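BH2331 protein (Bacillus halodurans, PDB 1VL5) is a putative methyltransferase that probably transfers a methyl group from S-adenosylmethionine to a substrate that remains to be defined. Local coordinates at residues L138-A143 against E243-M247; K210-S214 against D234-Y238; K61-F65 against M97-R103; A113-P117 against D161-A167. All coordinates share one frame; numbering follows the deposited sequence. Where two conformers were deposited one is given.

Contact 1: L138-A143 against E243-M247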
loop_
_atom_site.group_PDB
_atom_site.type_symbol
_atom_site.label_atom_id
_atom_site.label_comp_id
_atom_site.label_asym_id
_atom_site.label_seq_id
_atom_site.Cartn_x
_atom_site.Cartn_y
_atom_site.Cartn_z
ATOM N N LEU A 138 0.137 -7.049 3.725
ATOM C CA LEU A 138 0.422 -5.638 3.558
ATOM C C LEU A 138 1.297 -5.400 2.359
ATOM O O LEU A 138 2.340 -6.044 2.215
ATOM C CB LEU A 138 1.112 -5.135 4.816
ATOM C CG LEU A 138 1.607 -3.690 4.970
ATOM C CD1 LEU A 138 0.502 -2.692 4.854
ATOM C CD2 LEU A 138 2.280 -3.550 6.326
ATOM N N VAL A 139 0.853 -4.484 1.488
ATOM C CA VAL A 139 1.506 -4.161 0.231
ATOM C C VAL A 139 1.670 -2.644 0.190
ATOM O O VAL A 139 0.721 -1.901 0.486
ATOM C CB VAL A 139 0.703 -4.618 -1.013
ATOM C CG1 VAL A 139 1.321 -4.025 -2.291
ATOM C CG2 VAL A 139 0.692 -6.112 -1.133
ATOM N N ASP A 140 2.896 -2.198 -0.074
ATOM C CA ASP A 140 3.183 -0.798 -0.188
ATOM C C ASP A 140 4.510 -0.583 -0.874
ATOM O O ASP A 140 5.348 -1.468 -0.958
ATOM C CB ASP A 140 3.220 -0.139 1.213
ATOM C CG ASP A 140 2.743 1.335 1.194
ATOM O OD1 ASP A 140 2.176 1.778 0.177
ATOM O OD2 ASP A 140 2.988 2.031 2.195
ATOM N N ASN A 141 4.735 0.663 -1.260
ATOM C CA ASN A 141 6.053 1.112 -1.716
ATOM C C ASN A 141 6.941 1.247 -0.538
ATOM O O ASN A 141 6.475 1.551 0.561
ATOM C CB ASN A 141 5.965 2.458 -2.384
ATOM C CG ASN A 141 4.879 2.492 -3.408
ATOM O OD1 ASN A 141 4.880 1.702 -4.369
ATOM N ND2 ASN A 141 3.899 3.377 -3.184
ATOM N N SER A 142 8.229 1.002 -0.786
ATOM C CA SER A 142 9.238 0.916 0.253
ATOM C C SER A 142 10.413 1.799 -0.072
ATOM O O SER A 142 10.681 2.056 -1.200
ATOM C CB SER A 142 9.660 -0.544 0.500
ATOM O OG SER A 142 9.965 -1.210 -0.704
ATOM N N ALA A 143 11.083 2.287 0.969
ATOM C CA ALA A 143 12.266 3.121 0.852
ATOM C C ALA A 143 13.531 2.291 1.061
ATOM O O ALA A 143 13.497 1.315 1.806
ATOM C CB ALA A 143 12.197 4.239 1.919
ATOM N N GLU A 243 10.851 0.599 -5.628
ATOM C CA GLU A 243 10.586 -0.677 -4.947
ATOM C C GLU A 243 9.205 -0.726 -4.239
ATOM O O GLU A 243 8.702 0.269 -3.714
ATOM C CB GLU A 243 11.682 -0.955 -3.919
ATOM C CG GLU A 243 11.662 -2.407 -3.394
ATOM C CD GLU A 243 12.551 -2.632 -2.160
ATOM O OE1 GLU A 243 12.574 -1.731 -1.265
ATOM O OE2 GLU A 243 13.123 -3.762 -2.035
ATOM N N SER A 244 8.606 -1.922 -4.218
ATOM C CA SER A 244 7.490 -2.188 -3.340
ATOM C C SER A 244 7.635 -3.554 -2.727
ATOM O O SER A 244 8.416 -4.412 -3.193
ATOM C CB SER A 244 6.166 -2.160 -4.135
ATOM O OG SER A 244 6.198 -3.168 -5.093
ATOM N N ILE A 245 6.811 -3.762 -1.717
ATOM C CA ILE A 245 6.795 -5.003 -0.988
ATOM C C ILE A 245 5.417 -5.561 -0.741
ATOM O O ILE A 245 4.409 -4.841 -0.750
ATOM C CB ILE A 245 7.510 -4.843 0.387
ATOM C CG1 ILE A 245 6.881 -3.718 1.176
ATOM C CG2 ILE A 245 9.051 -4.551 0.145
ATOM C CD1 ILE A 245 7.540 -3.461 2.515
ATOM N N LEU A 246 5.421 -6.859 -0.469
ATOM C CA LEU A 246 4.271 -7.620 -0.041
ATOM C C LEU A 246 4.726 -8.468 1.139
ATOM O O LEU A 246 5.612 -9.336 0.984
ATOM C CB LEU A 246 3.800 -8.513 -1.203
ATOM C CG LEU A 246 2.544 -9.404 -1.252
ATOM C CD1 LEU A 246 2.618 -10.205 -2.521
ATOM C CD2 LEU A 246 2.451 -10.354 -0.150
HETATM N N MSE A 247 4.092 -8.225 2.295
HETATM C CA MSE A 247 4.320 -8.993 3.508
HETATM C C MSE A 247 3.090 -9.802 3.962
HETATM O O MSE A 247 1.951 -9.323 3.865
HETATM C CB MSE A 247 4.839 -8.060 4.602
HETATM C CG MSE A 247 6.113 -7.389 4.246
HETATM SE SE MSE A 247 6.529 -5.937 5.541
HETATM C CE MSE A 247 5.198 -4.790 4.882
HETATM O O HOH W 1 7.636 1.816 -5.748
HETATM O O HOH W 2 11.230 2.836 -3.765
#
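Leu138, Asp140 and their partners Met247 and Ile245 pair strand 134-142 with strand 236-250 in an antiparallel ladder, the axes of the two short segments 4.2 Å apart at their closest and their directions 151° apart. Met247 N bonds to Leu138 O and Ile245 N to Asp140 O, both at 2.8 Å. Between these rungs Val139 CA comes within 3.1 Å of Ile245 O, a CA-H...O contact. On the face carrying Leu138 and Met247 the two side chains lie side by side; the bent selenomethionine brings CE to 3.5 Å from Leu138 CD2, a tight methyl contact. On the reverse face Val139 CG2 touches Leu246 CG at 3.8 Å. Near Ser142 a side-chain bond is added to the ladder: Ser142 OG, set between its backbone N and carbonyl carbon (chi1 49°), is thereby brought to Glu243 and donates to Glu243 OE1 at 2.7 Å, meeting the carboxylate from well above its plane (54°). Glu243 OE2 forms a salt bridge with Lys170, so an alanine here would probably leave both the serine hydroxyl and that lysine without their carboxylate mate. A water donates to both Asn141 OD1 and Glu243 O, adding a bridge at this end. Trp173 of helix 170-180 covers Leu138, Ile245 and Met247. Strand 236-250 lies between 134-142 and 183-195, the antiparallel insertion characteristic of class I methyltransferase sheets, while strand 104-110 flanks 134-142 in parallel.

Contact 2: K210-S214 against D234-Y238; sequences KQELS and DGRVY
The Arg236 guanidinium is met at its edge, in plane, by Gln211 OE1, which lies 3.0 Å from Arg236 NH1; the amide and guanidinium planes are turned 71° against each other. Lys210 CB approaches the same group obliquely, 3.5 Å from Arg236 NH2. The contact is helix-on-strand packing, in which segment 210-214 of helix 207-218 runs at nearly a right angle to residues 236-238, the start of strand 236-250, far out from the centre of the chain. Extended from CG to NE, the arginine reaches alongside the helix, and its NE forms a salt bridge with Glu197. Lys210 NZ shares that glutamate and also pairs with Asp201, likewise on helix 196-202, so the two neighbouring positive groups are probably compensated. Ser214 faces the strand directly: a chi1 of 171° swings the hydroxyl away from the serine's own N and out to the strand, where it accepts a nearly straight bond (173°) from Val237 N at 3.0 Å. The hydroxyl also packs 3.6 Å from Val237 CG2 and at a like distance from Arg236 CG, where the apolar stem of the arginine passes. Phe196 touches both Ser214 and Val237, closing the patch from helix 196-202. The serine donates as well as accepts: a water accepts a hydrogen bond from Ser214 OG at 2.6 Å and in turn donates to Gly235 O at 2.8 Å.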
loop_
_atom_site.group_PDB
_atom_site.type_symbol
_atom_site.label_atom_id
_atom_site.label_comp_id
_atom_site.label_asym_id
_atom_site.label_seq_id
_atom_site.Cartn_x
_atom_site.Cartn_y
_atom_site.Cartn_z
ATOM N N LYS A 210 5.638 19.859 -12.552
ATOM C CA LYS A 210 6.310 18.725 -13.177
ATOM C C LYS A 210 7.691 19.160 -13.643
ATOM O O LYS A 210 8.646 18.399 -13.539
ATOM C CB LYS A 210 5.494 18.105 -14.341
ATOM C CG LYS A 210 4.136 17.496 -13.906
ATOM C CD LYS A 210 3.354 16.778 -15.089
ATOM C CE LYS A 210 2.964 17.724 -16.140
ATOM N NZ LYS A 210 2.084 17.075 -17.170
ATOM N N GLN A 211 7.804 20.383 -14.140
ATOM C CA GLN A 211 9.100 20.878 -14.585
ATOM C C GLN A 211 10.046 21.037 -13.384
ATOM O O GLN A 211 11.255 20.768 -13.451
ATOM C CB GLN A 211 8.935 22.257 -15.245
ATOM C CG GLN A 211 10.229 22.804 -15.843
ATOM C CD GLN A 211 10.669 21.928 -17.000
ATOM O OE1 GLN A 211 9.946 21.803 -17.992
ATOM N NE2 GLN A 211 11.839 21.315 -16.884
ATOM N N GLU A 212 9.483 21.528 -12.286
ATOM C CA GLU A 212 10.275 21.802 -11.098
ATOM C C GLU A 212 10.806 20.467 -10.556
ATOM O O GLU A 212 11.969 20.332 -10.228
ATOM C CB GLU A 212 9.402 22.482 -10.043
ATOM C CG GLU A 212 10.172 22.763 -8.775
ATOM C CD GLU A 212 9.276 23.212 -7.646
ATOM O OE1 GLU A 212 8.361 22.442 -7.300
ATOM O OE2 GLU A 212 9.476 24.325 -7.126
ATOM N N LEU A 213 9.935 19.482 -10.493
ATOM C CA LEU A 213 10.313 18.195 -9.914
ATOM C C LEU A 213 11.352 17.478 -10.807
ATOM O O LEU A 213 12.327 16.921 -10.324
ATOM C CB LEU A 213 9.070 17.341 -9.716
ATOM C CG LEU A 213 9.266 15.916 -9.183
ATOM C CD1 LEU A 213 10.128 15.895 -7.920
ATOM C CD2 LEU A 213 7.907 15.308 -8.884
ATOM N N SER A 214 11.145 17.512 -12.114
ATOM C CA SER A 214 12.119 16.940 -13.056
ATOM C C SER A 214 13.505 17.650 -12.906
ATOM O O SER A 214 14.537 17.011 -12.801
ATOM C CB SER A 214 11.562 17.058 -14.465
ATOM O OG SER A 214 12.520 16.717 -15.443
ATOM N N ASP A 234 16.040 14.491 -23.417
ATOM C CA ASP A 234 16.033 15.857 -23.841
ATOM C C ASP A 234 15.916 16.820 -22.659
ATOM O O ASP A 234 15.310 17.859 -22.748
ATOM C CB ASP A 234 14.899 16.069 -24.844
ATOM C CG ASP A 234 14.946 15.084 -26.044
ATOM O OD1 ASP A 234 15.866 14.225 -26.187
ATOM O OD2 ASP A 234 13.995 15.162 -26.837
ATOM N N GLY A 235 16.530 16.471 -21.537
ATOM C CA GLY A 235 16.536 17.358 -20.396
ATOM C C GLY A 235 15.379 17.175 -19.423
ATOM O O GLY A 235 15.308 17.876 -18.408
ATOM N N ARG A 236 14.505 16.216 -19.692
ATOM C CA ARG A 236 13.409 15.933 -18.780
ATOM C C ARG A 236 13.488 14.512 -18.285
ATOM O O ARG A 236 13.855 13.607 -19.052
ATOM C CB ARG A 236 12.139 16.176 -19.536
ATOM C CG ARG A 236 10.972 16.303 -18.675
ATOM C CD ARG A 236 9.805 16.685 -19.547
ATOM N NE ARG A 236 8.596 16.764 -18.753
ATOM C CZ ARG A 236 8.176 17.855 -18.123
ATOM N NH1 ARG A 236 8.875 18.981 -18.178
ATOM N NH2 ARG A 236 7.043 17.805 -17.426
ATOM N N VAL A 237 13.152 14.297 -17.020
ATOM C CA VAL A 237 13.066 12.939 -16.480
ATOM C C VAL A 237 11.957 12.189 -17.217
ATOM O O VAL A 237 10.832 12.654 -17.223
ATOM C CB VAL A 237 12.757 12.925 -14.992
ATOM C CG1 VAL A 237 12.581 11.491 -14.486
ATOM C CG2 VAL A 237 13.839 13.637 -14.207
ATOM N N TYR A 238 12.302 11.028 -17.806
ATOM C CA TYR A 238 11.387 10.190 -18.556
ATOM C C TYR A 238 10.843 9.067 -17.680
ATOM O O TYR A 238 9.630 8.863 -17.647
ATOM C CB TYR A 238 12.047 9.648 -19.846
ATOM C CG TYR A 238 11.154 8.640 -20.492
ATOM C CD1 TYR A 238 10.063 9.040 -21.232
ATOM C CD2 TYR A 238 11.352 7.288 -20.313
ATOM C CE1 TYR A 238 9.182 8.118 -21.766
ATOM C CE2 TYR A 238 10.477 6.349 -20.875
ATOM C CZ TYR A 238 9.390 6.779 -21.584
ATOM O OH TYR A 238 8.483 5.881 -22.126
HETATM O O HOH W 3 13.999 18.772 -16.157
#

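Contact 3: K61-F65 against M97-R103; sequences KVVAF and MPFTDER. Unlike the reference sequence in segment 97-103: Met97 (reference Leu).
Phe65 and Val63, on a strand of the Rossmann-like sheet of the methyltransferase domain, pack against Phe99 and its neighbours in the irregular loop that precedes strand 104-110. The main contact is an offset edge-to-face aromatic pair: the edge of Phe99 turns toward the face of Phe65, with ring centroids 5.2 Å apart and planes at 61°. Phe99 CE2 sits over the Phe65 face toward its rim, and Phe99 CZ comes 3.7 Å from Phe65 CD1. A chi1 of -179° turns the Phe65 ring away from its own N and out to the loop. There Pro98 CD approaches Phe65 CE1 at 3.7 Å, coming from the opposite direction. Pro98 is the centre of an inverse gamma turn; its Phe99 N to Met97 O bond is weak, and the turn places Pro98 and Phe99 against the same ring. For Met97, a selenomethionine with two conformers, an oblique Met-aromatic contact of SE with the Phe65 ring, 4.6 Å from its centroid, is doubtful. Val63 CG1 extends the apolar patch, 4.0 Å from Phe99 CZ, while its other methyl, CG2, lies 3.9 Å from Arg103 NH2. Lys61 NZ comes to the edge of the same guanidinium; this like-charge approach is probably eased by salt bridges from Lys61 to Glu88 and from Arg103 to Glu40. Strand 40-44 neighbours 61-66 and sends Leu42 against Val63, Phe65, Met97 and Phe99, while on the other flank strand 87-91 contributes Val90, which touches Val63 and Phe99.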
loop_
_atom_site.group_PDB
_atom_site.type_symbol
_atom_site.label_atom_id
_atom_site.label_comp_id
_atom_site.label_asym_id
_atom_site.label_seq_id
_atom_site.Cartn_x
_atom_site.Cartn_y
_atom_site.Cartn_z
ATOM N N LYS A 61 -16.865 -13.416 3.667
ATOM C CA LYS A 61 -17.301 -12.021 3.753
ATOM C C LYS A 61 -16.134 -11.075 3.711
ATOM O O LYS A 61 -15.059 -11.380 4.246
ATOM C CB LYS A 61 -18.021 -11.806 5.070
ATOM C CG LYS A 61 -18.309 -10.339 5.331
ATOM C CD LYS A 61 -19.487 -10.106 6.247
ATOM C CE LYS A 61 -19.656 -8.617 6.483
ATOM N NZ LYS A 61 -20.574 -8.452 7.585
ATOM N N VAL A 62 -16.345 -9.900 3.120
ATOM C CA VAL A 62 -15.338 -8.822 3.115
ATOM C C VAL A 62 -15.938 -7.534 3.708
ATOM O O VAL A 62 -17.059 -7.144 3.372
ATOM C CB VAL A 62 -14.795 -8.502 1.705
ATOM C CG1 VAL A 62 -13.680 -7.441 1.782
ATOM C CG2 VAL A 62 -14.287 -9.788 0.967
ATOM N N VAL A 63 -15.175 -6.873 4.582
ATOM C CA VAL A 63 -15.508 -5.550 5.018
ATOM C C VAL A 63 -14.562 -4.625 4.314
ATOM O O VAL A 63 -13.367 -4.692 4.532
ATOM C CB VAL A 63 -15.410 -5.388 6.547
ATOM C CG1 VAL A 63 -15.635 -3.966 6.959
ATOM C CG2 VAL A 63 -16.416 -6.319 7.242
ATOM N N ALA A 64 -15.097 -3.747 3.470
ATOM C CA ALA A 64 -14.312 -2.710 2.791
ATOM C C ALA A 64 -14.380 -1.455 3.631
ATOM O O ALA A 64 -15.462 -0.867 3.830
ATOM C CB ALA A 64 -14.897 -2.484 1.370
ATOM N N PHE A 65 -13.218 -1.022 4.113
ATOM C CA PHE A 65 -13.128 -0.026 5.169
ATOM C C PHE A 65 -12.330 1.198 4.706
ATOM O O PHE A 65 -11.174 1.063 4.241
ATOM C CB PHE A 65 -12.407 -0.734 6.318
ATOM C CG PHE A 65 -12.197 0.079 7.547
ATOM C CD1 PHE A 65 -13.279 0.448 8.364
ATOM C CD2 PHE A 65 -10.915 0.405 7.956
ATOM C CE1 PHE A 65 -13.076 1.151 9.533
ATOM C CE2 PHE A 65 -10.720 1.105 9.122
ATOM C CZ PHE A 65 -11.842 1.487 9.907
HETATM N N MSE A 97 -9.652 1.333 14.882
HETATM C CA MSE A 97 -10.664 0.624 14.119
HETATM C C MSE A 97 -11.802 0.114 14.965
HETATM O O MSE A 97 -11.587 -0.529 15.977
HETATM C CB MSE A 97 -10.031 -0.528 13.369
HETATM C CG MSE A 97 -9.061 -0.037 12.358
HETATM SE SE MSE A 97 -8.710 -1.423 11.128
HETATM C CE MSE A 97 -7.122 -2.242 11.991
ATOM N N PRO A 98 -13.030 0.355 14.511
ATOM C CA PRO A 98 -14.199 0.132 15.311
ATOM C C PRO A 98 -14.732 -1.289 15.194
ATOM O O PRO A 98 -15.937 -1.514 14.921
ATOM C CB PRO A 98 -15.157 1.148 14.718
ATOM C CG PRO A 98 -14.883 0.970 13.242
ATOM C CD PRO A 98 -13.383 0.843 13.169
ATOM N N PHE A 99 -13.851 -2.248 15.401
ATOM C CA PHE A 99 -14.209 -3.630 15.308
ATOM C C PHE A 99 -13.772 -4.264 16.588
ATOM O O PHE A 99 -12.910 -3.739 17.276
ATOM C CB PHE A 99 -13.544 -4.322 14.118
ATOM C CG PHE A 99 -13.842 -3.669 12.812
ATOM C CD1 PHE A 99 -15.108 -3.695 12.296
ATOM C CD2 PHE A 99 -12.843 -2.997 12.112
ATOM C CE1 PHE A 99 -15.402 -3.057 11.092
ATOM C CE2 PHE A 99 -13.123 -2.352 10.906
ATOM C CZ PHE A 99 -14.387 -2.389 10.395
ATOM N N THR A 100 -14.365 -5.406 16.876
ATOM C CA THR A 100 -14.064 -6.153 18.076
ATOM C C THR A 100 -12.785 -6.921 17.872
ATOM O O THR A 100 -12.340 -7.130 16.740
ATOM C CB THR A 100 -15.195 -7.085 18.486
ATOM O OG1 THR A 100 -15.624 -7.838 17.350
ATOM C CG2 THR A 100 -16.357 -6.284 19.064
ATOM N N ASP A 101 -12.179 -7.286 18.995
ATOM C CA ASP A 101 -10.995 -8.096 19.018
ATOM C C ASP A 101 -11.302 -9.408 18.329
ATOM O O ASP A 101 -12.404 -9.925 18.467
ATOM C CB ASP A 101 -10.605 -8.436 20.448
ATOM C CG ASP A 101 -10.059 -7.262 21.245
ATOM O OD1 ASP A 101 -10.172 -6.100 20.851
ATOM O OD2 ASP A 101 -9.517 -7.542 22.323
ATOM N N GLU A 102 -10.320 -9.958 17.624
ATOM C CA GLU A 102 -10.394 -11.342 17.102
ATOM C C GLU A 102 -11.589 -11.552 16.248
ATOM O O GLU A 102 -12.238 -12.590 16.336
ATOM C CB GLU A 102 -10.394 -12.362 18.249
ATOM C CG GLU A 102 -9.041 -12.408 18.924
ATOM C CD GLU A 102 -8.985 -13.345 20.109
ATOM O OE1 GLU A 102 -9.817 -14.268 20.193
ATOM O OE2 GLU A 102 -8.095 -13.151 20.944
ATOM N N ARG A 103 -11.850 -10.605 15.352
ATOM C CA ARG A 103 -12.971 -10.765 14.415
ATOM C C ARG A 103 -12.579 -11.352 13.025
ATOM O O ARG A 103 -13.303 -12.186 12.458
ATOM C CB ARG A 103 -13.619 -9.437 14.210
ATOM C CG ARG A 103 -14.578 -9.472 13.116
ATOM C CD ARG A 103 -15.588 -8.448 13.230
ATOM N NE ARG A 103 -16.413 -8.535 12.029
ATOM C CZ ARG A 103 -17.244 -7.588 11.654
ATOM N NH1 ARG A 103 -17.424 -6.547 12.434
ATOM N NH2 ARG A 103 -17.934 -7.714 10.529
#

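Contact 4: A113-P117 against D161-A167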
loop_
_atom_site.group_PDB
_atom_site.type_symbol
_atom_site.label_atom_id
_atom_site.label_comp_id
_atom_site.label_asym_id
_atom_site.label_seq_id
_atom_site.Cartn_x
_atom_site.Cartn_y
_atom_site.Cartn_z
ATOM N N ALA A 113 -0.704 2.430 3.122
ATOM C CA ALA A 113 -0.138 2.683 4.438
ATOM C C ALA A 113 0.794 3.902 4.458
ATOM O O ALA A 113 1.000 4.577 5.505
ATOM C CB ALA A 113 0.602 1.439 4.951
ATOM N N HIS A 114 1.385 4.176 3.304
ATOM C CA HIS A 114 2.220 5.351 3.167
ATOM C C HIS A 114 1.464 6.696 3.320
ATOM O O HIS A 114 2.085 7.731 3.450
ATOM C CB HIS A 114 3.003 5.286 1.832
ATOM C CG HIS A 114 2.149 5.477 0.623
ATOM N ND1 HIS A 114 1.592 4.426 -0.064
ATOM C CD2 HIS A 114 1.758 6.593 -0.021
ATOM C CE1 HIS A 114 0.876 4.891 -1.071
ATOM N NE2 HIS A 114 0.968 6.203 -1.069
ATOM N N HIS A 115 0.136 6.677 3.350
ATOM C CA HIS A 115 -0.681 7.853 3.704
ATOM C C HIS A 115 -1.007 7.999 5.207
ATOM O O HIS A 115 -1.376 9.083 5.700
ATOM C CB HIS A 115 -2.004 7.772 2.941
ATOM C CG HIS A 115 -1.860 7.939 1.458
ATOM N ND1 HIS A 115 -1.469 9.118 0.883
ATOM C CD2 HIS A 115 -2.080 7.080 0.439
ATOM C CE1 HIS A 115 -1.448 8.987 -0.428
ATOM N NE2 HIS A 115 -1.818 7.759 -0.725
ATOM N N PHE A 116 -0.910 6.900 5.942
ATOM C CA PHE A 116 -1.244 6.890 7.354
ATOM C C PHE A 116 -0.290 7.736 8.156
ATOM O O PHE A 116 0.925 7.567 8.047
ATOM C CB PHE A 116 -1.153 5.454 7.893
ATOM C CG PHE A 116 -2.087 4.461 7.243
ATOM C CD1 PHE A 116 -3.100 4.845 6.383
ATOM C CD2 PHE A 116 -1.922 3.098 7.524
ATOM C CE1 PHE A 116 -3.936 3.870 5.821
ATOM C CE2 PHE A 116 -2.736 2.124 6.945
ATOM C CZ PHE A 116 -3.746 2.507 6.126
ATOM N N PRO A 117 -0.806 8.651 8.971
ATOM C CA PRO A 117 0.094 9.454 9.767
ATOM C C PRO A 117 0.754 8.685 10.930
ATOM O O PRO A 117 1.842 9.037 11.369
ATOM C CB PRO A 117 -0.811 10.610 10.256
ATOM C CG PRO A 117 -2.156 10.108 10.209
ATOM C CD PRO A 117 -2.211 9.050 9.167
ATOM N N ASP A 161 2.590 13.865 -4.700
ATOM C CA ASP A 161 1.347 13.607 -3.974
ATOM C C ASP A 161 1.443 14.207 -2.588
ATOM O O ASP A 161 2.010 13.622 -1.686
ATOM C CB ASP A 161 1.079 12.112 -3.900
ATOM C CG ASP A 161 -0.216 11.766 -3.145
ATOM O OD1 ASP A 161 -0.957 12.660 -2.753
ATOM O OD2 ASP A 161 -0.443 10.569 -2.922
ATOM N N TYR A 162 0.890 15.404 -2.440
ATOM C CA TYR A 162 0.929 16.164 -1.197
ATOM C C TYR A 162 0.405 15.364 -0.021
ATOM O O TYR A 162 0.818 15.596 1.104
ATOM N N SER A 163 -0.487 14.407 -0.266
ATOM C CA SER A 163 -0.999 13.566 0.823
ATOM C C SER A 163 -0.122 12.355 1.187
ATOM O O SER A 163 -0.510 11.561 2.043
ATOM C CB SER A 163 -2.403 13.080 0.472
ATOM O OG SER A 163 -2.353 11.978 -0.421
ATOM N N HIS A 164 1.025 12.185 0.517
ATOM C CA HIS A 164 1.995 11.164 0.867
ATOM C C HIS A 164 2.585 11.477 2.241
ATOM O O HIS A 164 3.063 12.596 2.477
ATOM C CB HIS A 164 3.105 11.137 -0.173
ATOM C CG HIS A 164 4.238 10.207 0.141
ATOM N ND1 HIS A 164 4.231 8.890 -0.230
ATOM C CD2 HIS A 164 5.409 10.405 0.794
ATOM C CE1 HIS A 164 5.370 8.328 0.125
ATOM N NE2 HIS A 164 6.103 9.222 0.756
ATOM N N HIS A 165 2.556 10.512 3.158
ATOM C CA HIS A 165 3.308 10.672 4.393
ATOM C C HIS A 165 4.706 10.063 4.307
ATOM O O HIS A 165 5.732 10.771 4.302
ATOM C CB HIS A 165 2.539 10.110 5.580
ATOM C CG HIS A 165 3.296 10.220 6.875
ATOM N ND1 HIS A 165 4.009 11.347 7.216
ATOM C CD2 HIS A 165 3.466 9.348 7.898
ATOM C CE1 HIS A 165 4.593 11.160 8.385
ATOM N NE2 HIS A 165 4.269 9.962 8.829
ATOM N N ARG A 166 4.773 8.738 4.238
ATOM C CA ARG A 166 6.077 8.079 4.221
ATOM C C ARG A 166 5.993 6.675 3.708
ATOM O O ARG A 166 5.106 5.918 4.089
ATOM C CB ARG A 166 6.721 8.071 5.611
ATOM C CG ARG A 166 8.027 7.351 5.654
ATOM C CD ARG A 166 8.826 7.593 6.949
ATOM N NE ARG A 166 9.942 6.645 7.056
ATOM C CZ ARG A 166 11.044 6.682 6.295
ATOM N NH1 ARG A 166 11.181 7.598 5.369
ATOM N NH2 ARG A 166 11.996 5.769 6.434
ATOM N N ALA A 167 6.880 6.378 2.776
ATOM C CA ALA A 167 7.220 5.021 2.377
ATOM C C ALA A 167 8.367 4.588 3.272
ATOM O O ALA A 167 9.441 5.159 3.222
ATOM C CB ALA A 167 7.630 4.988 0.903
HETATM O O HOH W 4 0.949 8.414 -3.041
#
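His114 O takes two backbone bonds, from His165 N at 2.8 Å and from Arg166 N at 3.0 Å. This joins the short 3-10 segment after strand 104-110 to the loop between helices 147-160 and 170-180. A third bond comes from a side chain: His115 ND1 donates to Ser163 O at 2.9 Å, nearly straight, with the oxygen in the imidazole plane but the donor 64° above the carbonyl plane. Ser163 belongs to a type I turn running from Asp161 to His164, and its OG and N both donate to Asp161 OD1 from the same face of the carboxylate, the N-H bond closing an Asx turn. Asp161 OD2 lies at the edge of the His115 ring, 3.1 Å from CE1. A leucine in place of His115 would probably leave Ser163 O without its imidazole donor and free the turn to shift against the 3-10 segment. The His115 ring is also covered on one face by its neighbour, His114 CD2 standing 3.8 Å above its centre. His114 owes this place to a chi1 of 71°, which sets its ring between the backbone N and the carbonyl carbon. Across the contact the His114 and His164 rings meet rim to rim, planes 33° apart. His114 ND1 is hydrogen-bonded to Asp140 OD1 of strand 134-142, and His164 NE2 to Asn154 of helix 147-160. One water lies 3.0 Å from His114 NE2 and donates to Asp161 OD2 at 2.6 Å.

Overall arrangement
From the N terminus, contact 3 closes first, a loop that ties strand 61-66 to the segment leading into strand 104-110 at one side of the fold. It is complete before the others open. Contact 4 then opens after strand 104-110 and closes beyond helix 147-160, while contact 1 opens between the two segments of contact 4 and closes near the end of the chain, so the two cross. They also touch in space, Ala143 packing on Ala167. Contact 2, nested inside the long loop of contact 1, ties helix 207-218 to the start of strand 236-250; contact 1 ties strand 134-142 to the same strand further on. The centres of contacts 2 and 3 lie about 43 Å apart, across the chain's centre.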